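Local coordinates for protein thymidylate synthase A (Bacillus subtilis, PDB 1BKP) that catalyses the reductive methylation of dUMP to dTMP with 5,10-methylenetetrahydrofolate as methyl donor and reductant, working as a homodimer, at residues I68-K78 against F253-F261. Residues are numbered along the deposited sequence; the frame is centred on the assembly and turned at random.
Sequences IKELLWIWQLK and FYDFTIDDF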
ATOM      1  N   ILE A  68     -12.419   7.608  17.518  1.00 14.80           N
ATOM      2  CA  ILE A  68     -13.532   8.054  16.694  1.00 14.21           C
ATOM      3  C   ILE A  68     -13.541   9.552  16.497  1.00 13.99           C
ATOM      4  O   ILE A  68     -13.820  10.029  15.389  1.00 14.82           O
ATOM      5  CB  ILE A  68     -14.856   7.534  17.204  1.00 14.04           C
ATOM      6  CG1 ILE A  68     -14.756   6.025  17.173  1.00 11.94           C
ATOM      7  CG2 ILE A  68     -16.037   8.062  16.396  1.00 13.30           C
ATOM      8  CD1 ILE A  68     -16.003   5.310  17.802  1.00 12.82           C
ATOM      9  N   LYS A  69     -13.189  10.315  17.535  1.00 14.43           N
ATOM     10  CA  LYS A  69     -13.112  11.782  17.327  1.00 13.83           C
ATOM     11  C   LYS A  69     -12.118  12.207  16.254  1.00 13.48           C
ATOM     12  O   LYS A  69     -12.464  13.102  15.413  1.00 14.86           O
ATOM     13  CB  LYS A  69     -12.887  12.560  18.645  1.00 15.58           C
ATOM     14  CG  LYS A  69     -14.099  12.549  19.572  1.00 15.72           C
ATOM     15  CD  LYS A  69     -13.657  13.041  20.942  1.00 17.59           C
ATOM     16  CE  LYS A  69     -14.841  13.171  21.875  1.00 32.61           C
ATOM     17  NZ  LYS A  69     -14.376  13.519  23.244  1.00 44.18           N
ATOM     18  N   GLU A  70     -10.888  11.637  16.316  1.00 11.78           N
ATOM     19  CA  GLU A  70      -9.833  11.950  15.336  1.00 11.98           C
ATOM     20  C   GLU A  70     -10.293  11.460  13.980  1.00 11.04           C
ATOM     21  O   GLU A  70     -10.130  12.164  13.003  1.00 12.48           O
ATOM     22  CB  GLU A  70      -8.541  11.251  15.710  1.00 11.95           C
ATOM     23  CG  GLU A  70      -7.410  11.554  14.812  1.00 14.56           C
ATOM     24  CD  GLU A  70      -6.255  10.655  15.168  1.00 19.84           C
ATOM     25  OE1 GLU A  70      -5.607  10.943  16.190  1.00 36.83           O
ATOM     26  OE2 GLU A  70      -6.151   9.574  14.581  1.00 21.01           O
ATOM     27  N   LEU A  71     -10.915  10.286  13.919  1.00 11.73           N
ATOM     28  CA  LEU A  71     -11.458   9.826  12.597  1.00 13.37           C
ATOM     29  C   LEU A  71     -12.425  10.849  11.994  1.00 13.93           C
ATOM     30  O   LEU A  71     -12.315  11.207  10.832  1.00 15.06           O
ATOM     31  CB  LEU A  71     -12.153   8.477  12.775  1.00 13.03           C
ATOM     32  CG  LEU A  71     -12.636   7.867  11.439  1.00 17.03           C
ATOM     33  CD1 LEU A  71     -11.430   7.293  10.662  1.00 15.71           C
ATOM     34  CD2 LEU A  71     -13.683   6.816  11.738  1.00 19.54           C
ATOM     35  N   LEU A  72     -13.370  11.389  12.791  1.00 15.31           N
ATOM     36  CA  LEU A  72     -14.350  12.359  12.248  1.00 15.75           C
ATOM     37  C   LEU A  72     -13.711  13.676  11.797  1.00 14.22           C
ATOM     38  O   LEU A  72     -14.077  14.237  10.777  1.00 14.41           O
ATOM     39  CB  LEU A  72     -15.450  12.656  13.284  1.00 16.60           C
ATOM     40  CG  LEU A  72     -16.267  11.406  13.701  1.00 17.62           C
ATOM     41  CD1 LEU A  72     -17.195  11.743  14.977  1.00 19.42           C
ATOM     42  CD2 LEU A  72     -17.145  11.016  12.481  1.00 21.02           C
ATOM     43  N   TRP A  73     -12.699  14.113  12.532  1.00 14.03           N
ATOM     44  CA  TRP A  73     -11.992  15.353  12.251  1.00 13.40           C
ATOM     45  C   TRP A  73     -11.328  15.164  10.844  1.00 12.97           C
ATOM     46  O   TRP A  73     -11.302  16.082  10.018  1.00 13.59           O
ATOM     47  CB  TRP A  73     -10.877  15.522  13.314  1.00 13.07           C
ATOM     48  CG  TRP A  73      -9.957  16.671  13.121  1.00 13.73           C
ATOM     49  CD1 TRP A  73     -10.301  17.971  12.954  1.00 13.53           C
ATOM     50  CD2 TRP A  73      -8.516  16.635  13.090  1.00 15.48           C
ATOM     51  NE1 TRP A  73      -9.169  18.765  12.818  1.00 12.74           N
ATOM     52  CE2 TRP A  73      -8.065  17.965  12.927  1.00 14.78           C
ATOM     53  CE3 TRP A  73      -7.575  15.621  13.202  1.00 16.83           C
ATOM     54  CZ2 TRP A  73      -6.720  18.290  12.874  1.00 17.54           C
ATOM     55  CZ3 TRP A  73      -6.203  15.953  13.147  1.00 16.30           C
ATOM     56  CH2 TRP A  73      -5.802  17.242  12.993  1.00 17.04           C
ATOM     57  N   ILE A  74     -10.609  14.054  10.653  1.00 13.07           N
ATOM     58  CA  ILE A  74      -9.960  13.814   9.357  1.00 13.00           C
ATOM     59  C   ILE A  74     -10.933  13.517   8.157  1.00 13.07           C
ATOM     60  O   ILE A  74     -10.839  14.168   7.050  1.00 13.60           O
ATOM     61  CB  ILE A  74      -8.979  12.602   9.472  1.00 12.62           C
ATOM     62  CG1 ILE A  74      -7.849  12.887  10.544  1.00 14.87           C
ATOM     63  CG2 ILE A  74      -8.252  12.313   8.086  1.00  8.31           C
ATOM     64  CD1 ILE A  74      -7.188  11.454  10.995  1.00 13.55           C
ATOM     65  N   TRP A  75     -11.828  12.560   8.353  1.00 12.24           N
ATOM     66  CA  TRP A  75     -12.691  12.073   7.267  1.00 14.97           C
ATOM     67  C   TRP A  75     -14.045  12.752   7.067  1.00 18.31           C
ATOM     68  O   TRP A  75     -14.493  12.840   5.930  1.00 20.20           O
ATOM     69  CB  TRP A  75     -12.988  10.584   7.473  1.00 15.29           C
ATOM     70  CG  TRP A  75     -11.798   9.684   7.078  1.00 15.18           C
ATOM     71  CD1 TRP A  75     -10.611   9.446   7.776  1.00 13.81           C
ATOM     72  CD2 TRP A  75     -11.683   9.005   5.824  1.00 16.65           C
ATOM     73  NE1 TRP A  75      -9.779   8.650   6.999  1.00 12.89           N
ATOM     74  CE2 TRP A  75     -10.409   8.354   5.807  1.00 15.02           C
ATOM     75  CE3 TRP A  75     -12.542   8.868   4.722  1.00 17.29           C
ATOM     76  CZ2 TRP A  75      -9.982   7.574   4.722  1.00 17.09           C
ATOM     77  CZ3 TRP A  75     -12.105   8.068   3.619  1.00 17.84           C
ATOM     78  CH2 TRP A  75     -10.848   7.441   3.639  1.00 17.87           C
ATOM     79  N   GLN A  76     -14.629  13.298   8.131  1.00 17.33           N
ATOM     80  CA  GLN A  76     -15.948  13.910   8.057  1.00 17.97           C
ATOM     81  C   GLN A  76     -15.841  15.419   7.982  1.00 18.71           C
ATOM     82  O   GLN A  76     -16.328  16.018   7.021  1.00 18.00           O
ATOM     83  CB  GLN A  76     -16.814  13.515   9.261  1.00 20.73           C
ATOM     84  CG  GLN A  76     -18.247  13.889   9.030  1.00 25.32           C
ATOM     85  CD  GLN A  76     -19.003  13.801  10.314  1.00 24.42           C
ATOM     86  OE1 GLN A  76     -18.665  14.488  11.242  1.00 32.29           O
ATOM     87  NE2 GLN A  76     -19.968  12.857  10.413  1.00 20.70           N
ATOM     88  N   LEU A  77     -15.134  16.055   8.929  1.00 16.42           N
ATOM     89  CA  LEU A  77     -14.977  17.502   8.865  1.00 16.82           C
ATOM     90  C   LEU A  77     -13.903  17.800   7.817  1.00 16.59           C
ATOM     91  O   LEU A  77     -13.819  18.931   7.274  1.00 15.25           O
ATOM     92  CB  LEU A  77     -14.510  18.058  10.234  1.00 19.61           C
ATOM     93  CG  LEU A  77     -15.301  17.594  11.501  1.00 22.71           C
ATOM     94  CD1 LEU A  77     -14.865  18.478  12.756  1.00 22.09           C
ATOM     95  CD2 LEU A  77     -16.721  17.596  11.329  1.00 26.81           C
ATOM     96  N   LYS A  78     -12.992  16.859   7.581  1.00 16.38           N
ATOM     97  CA  LYS A  78     -11.898  17.070   6.604  1.00 18.06           C
ATOM     98  C   LYS A  78     -11.185  18.328   6.962  1.00 19.12           C
ATOM     99  O   LYS A  78     -10.913  19.209   6.099  1.00 20.60           O
ATOM    100  CB  LYS A  78     -12.463  17.147   5.162  1.00 20.37           C
ATOM    101  CG  LYS A  78     -12.965  15.802   4.703  1.00 17.18           C
ATOM    102  CD  LYS A  78     -13.805  15.754   3.353  1.00 24.24           C
ATOM    103  CE  LYS A  78     -15.194  16.268   3.482  1.00 23.43           C
ATOM    104  NZ  LYS A  78     -16.122  15.945   2.299  1.00 20.51           N
ATOM    105  N   PHE A 253     -23.265  10.002   5.604  1.00 22.80           N
ATOM    106  CA  PHE A 253     -21.967  10.033   6.262  1.00 20.02           C
ATOM    107  C   PHE A 253     -21.701  11.343   7.079  1.00 18.48           C
ATOM    108  O   PHE A 253     -21.012  11.347   8.099  1.00 18.87           O
ATOM    109  CB  PHE A 253     -20.900   9.923   5.165  1.00 18.91           C
ATOM    110  CG  PHE A 253     -19.489   9.788   5.705  1.00 17.66           C
ATOM    111  CD1 PHE A 253     -19.062   8.572   6.269  1.00 17.58           C
ATOM    112  CD2 PHE A 253     -18.612  10.875   5.667  1.00 15.46           C
ATOM    113  CE1 PHE A 253     -17.749   8.444   6.798  1.00 17.66           C
ATOM    114  CE2 PHE A 253     -17.344  10.723   6.181  1.00 16.37           C
ATOM    115  CZ  PHE A 253     -16.915   9.513   6.743  1.00 17.10           C
ATOM    116  N   TYR A 254     -22.258  12.440   6.611  1.00 17.01           N
ATOM    117  CA  TYR A 254     -22.038  13.710   7.238  1.00 19.45           C
ATOM    118  C   TYR A 254     -22.963  13.976   8.411  1.00 20.55           C
ATOM    119  O   TYR A 254     -22.782  14.978   9.063  1.00 23.06           O
ATOM    120  CB  TYR A 254     -22.130  14.831   6.226  1.00 21.00           C
ATOM    121  CG  TYR A 254     -21.072  14.649   5.188  1.00 23.62           C
ATOM    122  CD1 TYR A 254     -19.748  14.985   5.469  1.00 25.12           C
ATOM    123  CD2 TYR A 254     -21.377  14.110   3.949  1.00 23.79           C
ATOM    124  CE1 TYR A 254     -18.721  14.780   4.508  1.00 27.26           C
ATOM    125  CE2 TYR A 254     -20.368  13.892   2.979  1.00 21.71           C
ATOM    126  CZ  TYR A 254     -19.054  14.229   3.263  1.00 26.17           C
ATOM    127  OH  TYR A 254     -18.053  14.012   2.343  1.00 22.38           O
ATOM    128  N   ASP A 255     -23.767  12.978   8.799  1.00 22.07           N
ATOM    129  CA  ASP A 255     -24.677  13.165   9.925  1.00 23.64           C
ATOM    130  C   ASP A 255     -24.184  12.505  11.206  1.00 25.87           C
ATOM    131  O   ASP A 255     -24.746  12.727  12.271  1.00 30.79           O
ATOM    132  CB  ASP A 255     -26.056  12.558   9.601  1.00 21.83           C
ATOM    133  CG  ASP A 255     -26.851  13.413   8.661  1.00 31.28           C
ATOM    134  OD1 ASP A 255     -26.484  14.602   8.503  1.00 32.90           O
ATOM    135  OD2 ASP A 255     -27.816  12.878   8.039  1.00 39.40           O
ATOM    136  N   PHE A 256     -23.137  11.696  11.132  1.00 21.57           N
ATOM    137  CA  PHE A 256     -22.662  10.964  12.288  1.00 21.28           C
ATOM    138  C   PHE A 256     -22.013  11.904  13.308  1.00 21.58           C
ATOM    139  O   PHE A 256     -21.442  12.916  12.935  1.00 21.84           O
ATOM    140  CB  PHE A 256     -21.615   9.897  11.852  1.00 20.58           C
ATOM    141  CG  PHE A 256     -22.204   8.628  11.269  1.00 17.96           C
ATOM    142  CD1 PHE A 256     -22.798   7.699  12.110  1.00 16.34           C
ATOM    143  CD2 PHE A 256     -22.094   8.356   9.893  1.00 17.86           C
ATOM    144  CE1 PHE A 256     -23.298   6.466  11.627  1.00 17.75           C
ATOM    145  CE2 PHE A 256     -22.558   7.163   9.330  1.00 17.02           C
ATOM    146  CZ  PHE A 256     -23.178   6.172  10.214  1.00 17.88           C
ATOM    147  N   THR A 257     -22.224  11.664  14.590  1.00 21.83           N
ATOM    148  CA  THR A 257     -21.595  12.534  15.575  1.00 20.76           C
ATOM    149  C   THR A 257     -21.104  11.514  16.557  1.00 20.29           C
ATOM    150  O   THR A 257     -21.507  10.343  16.479  1.00 20.32           O
ATOM    151  CB  THR A 257     -22.624  13.526  16.345  1.00 25.15           C
ATOM    152  OG1 THR A 257     -23.604  12.747  17.067  1.00 28.17           O
ATOM    153  CG2 THR A 257     -23.318  14.530  15.398  1.00 23.63           C
ATOM    154  N   ILE A 258     -20.335  11.966  17.561  1.00 20.81           N
ATOM    155  CA  ILE A 258     -19.788  11.043  18.581  1.00 19.55           C
ATOM    156  C   ILE A 258     -20.830  10.293  19.363  1.00 20.34           C
ATOM    157  O   ILE A 258     -20.626   9.138  19.686  1.00 21.14           O
ATOM    158  CB  ILE A 258     -18.709  11.783  19.493  1.00 17.49           C
ATOM    159  CG1 ILE A 258     -17.935  10.764  20.297  1.00 23.75           C
ATOM    160  CG2 ILE A 258     -19.321  12.826  20.335  1.00 15.95           C
ATOM    161  CD1 ILE A 258     -17.126   9.751  19.369  1.00 24.57           C
ATOM    162  N   ASP A 259     -22.007  10.889  19.610  1.00 21.70           N
ATOM    163  CA  ASP A 259     -23.058  10.200  20.345  1.00 21.19           C
ATOM    164  C   ASP A 259     -23.699   9.098  19.545  1.00 22.50           C
ATOM    165  O   ASP A 259     -24.378   8.291  20.122  1.00 24.70           O
ATOM    166  CB  ASP A 259     -24.096  11.226  20.808  1.00 26.73           C
ATOM    167  CG  ASP A 259     -23.399  12.405  21.534  1.00 38.86           C
ATOM    168  OD1 ASP A 259     -22.687  12.095  22.558  1.00 37.37           O
ATOM    169  OD2 ASP A 259     -23.394  13.550  20.972  1.00 41.26           O
ATOM    170  N   ASP A 260     -23.257   8.876  18.291  1.00 21.77           N
ATOM    171  CA  ASP A 260     -23.888   7.778  17.527  1.00 22.30           C
ATOM    172  C   ASP A 260     -23.124   6.431  17.664  1.00 22.24           C
ATOM    173  O   ASP A 260     -23.422   5.467  16.962  1.00 21.73           O
ATOM    174  CB  ASP A 260     -24.014   8.142  16.028  1.00 23.82           C
ATOM    175  CG  ASP A 260     -24.997   9.249  15.792  1.00 24.42           C
ATOM    176  OD1 ASP A 260     -26.057   9.247  16.416  1.00 28.53           O
ATOM    177  OD2 ASP A 260     -24.722  10.163  15.025  1.00 25.29           O
ATOM    178  N   PHE A 261     -22.133   6.393  18.571  1.00 19.82           N
ATOM    179  CA  PHE A 261     -21.288   5.225  18.707  1.00 19.76           C
ATOM    180  C   PHE A 261     -21.217   4.851  20.187  1.00 22.01           C
ATOM    181  O   PHE A 261     -20.943   5.693  20.980  1.00 25.12           O
ATOM    182  CB  PHE A 261     -19.860   5.625  18.272  1.00 17.90           C
ATOM    183  CG  PHE A 261     -19.757   6.030  16.809  1.00 15.43           C
ATOM    184  CD1 PHE A 261     -19.638   5.067  15.826  1.00 16.54           C
ATOM    185  CD2 PHE A 261     -19.824   7.331  16.459  1.00 16.57           C
ATOM    186  CE1 PHE A 261     -19.598   5.428  14.467  1.00 17.26           C
ATOM    187  CE2 PHE A 261     -19.773   7.750  15.087  1.00 17.92           C
ATOM    188  CZ  PHE A 261     -19.663   6.744  14.066  1.00 17.51           C
TER
HETATM  189  O   HOH W   1     -19.591  15.237  13.618  1.00 38.36           O
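Gln76, next in the chain after helix 64-75, reaches to Phe253 and Phe256 in the loop between strands 243-246 and 261-264 and illustrates how one primary amide can hold an irregular stretch of backbone. With CG anti to the backbone N (chi1 -167°) and the chain extended beyond it, the carboxamide arrives between two carbonyls. Both N-H groups of NE2 are used: one goes to Phe253 O at 3.0 Å, nearly straight and in the carbonyl plane, the other to Phe256 O at 2.9 Å, with the donor tilted 30° from that carbonyl's plane. Both acceptors lie close to the amide plane. A water donates to Gln76 OE1 and also to Phe256 O, closing a small polar ring. Farther out, Lys78 NZ donates to Tyr254 OH (2.7 Å), the two side chains crossing at about a right angle. Lys78 also forms a salt bridge with Asp124, and Tyr254 OH is hydrogen-bonded to Asp127.

Apolar contacts flank this polar centre. Ile68 CG2 lies over one face of the Phe261 ring in a CH-pi contact, 4.1 Å from its centroid, and also meets Ile258 CD1 at 3.6 Å. Trp75 CB packs against Phe253 CZ at 4.1 Å. Helix 188-206 adds Met201 against Phe253 and Gln204 against Phe256. Separately, Trp75 O sits at the Phe253 ring edge, 3.6 Å from CE2, buried without a hydrogen-bond partner in the model. NE2 donating to two carbonyls while OE1 accepts from water leaves little doubt which way the Gln76 amide is turned, and ties the loop's backbone to residues 68-78.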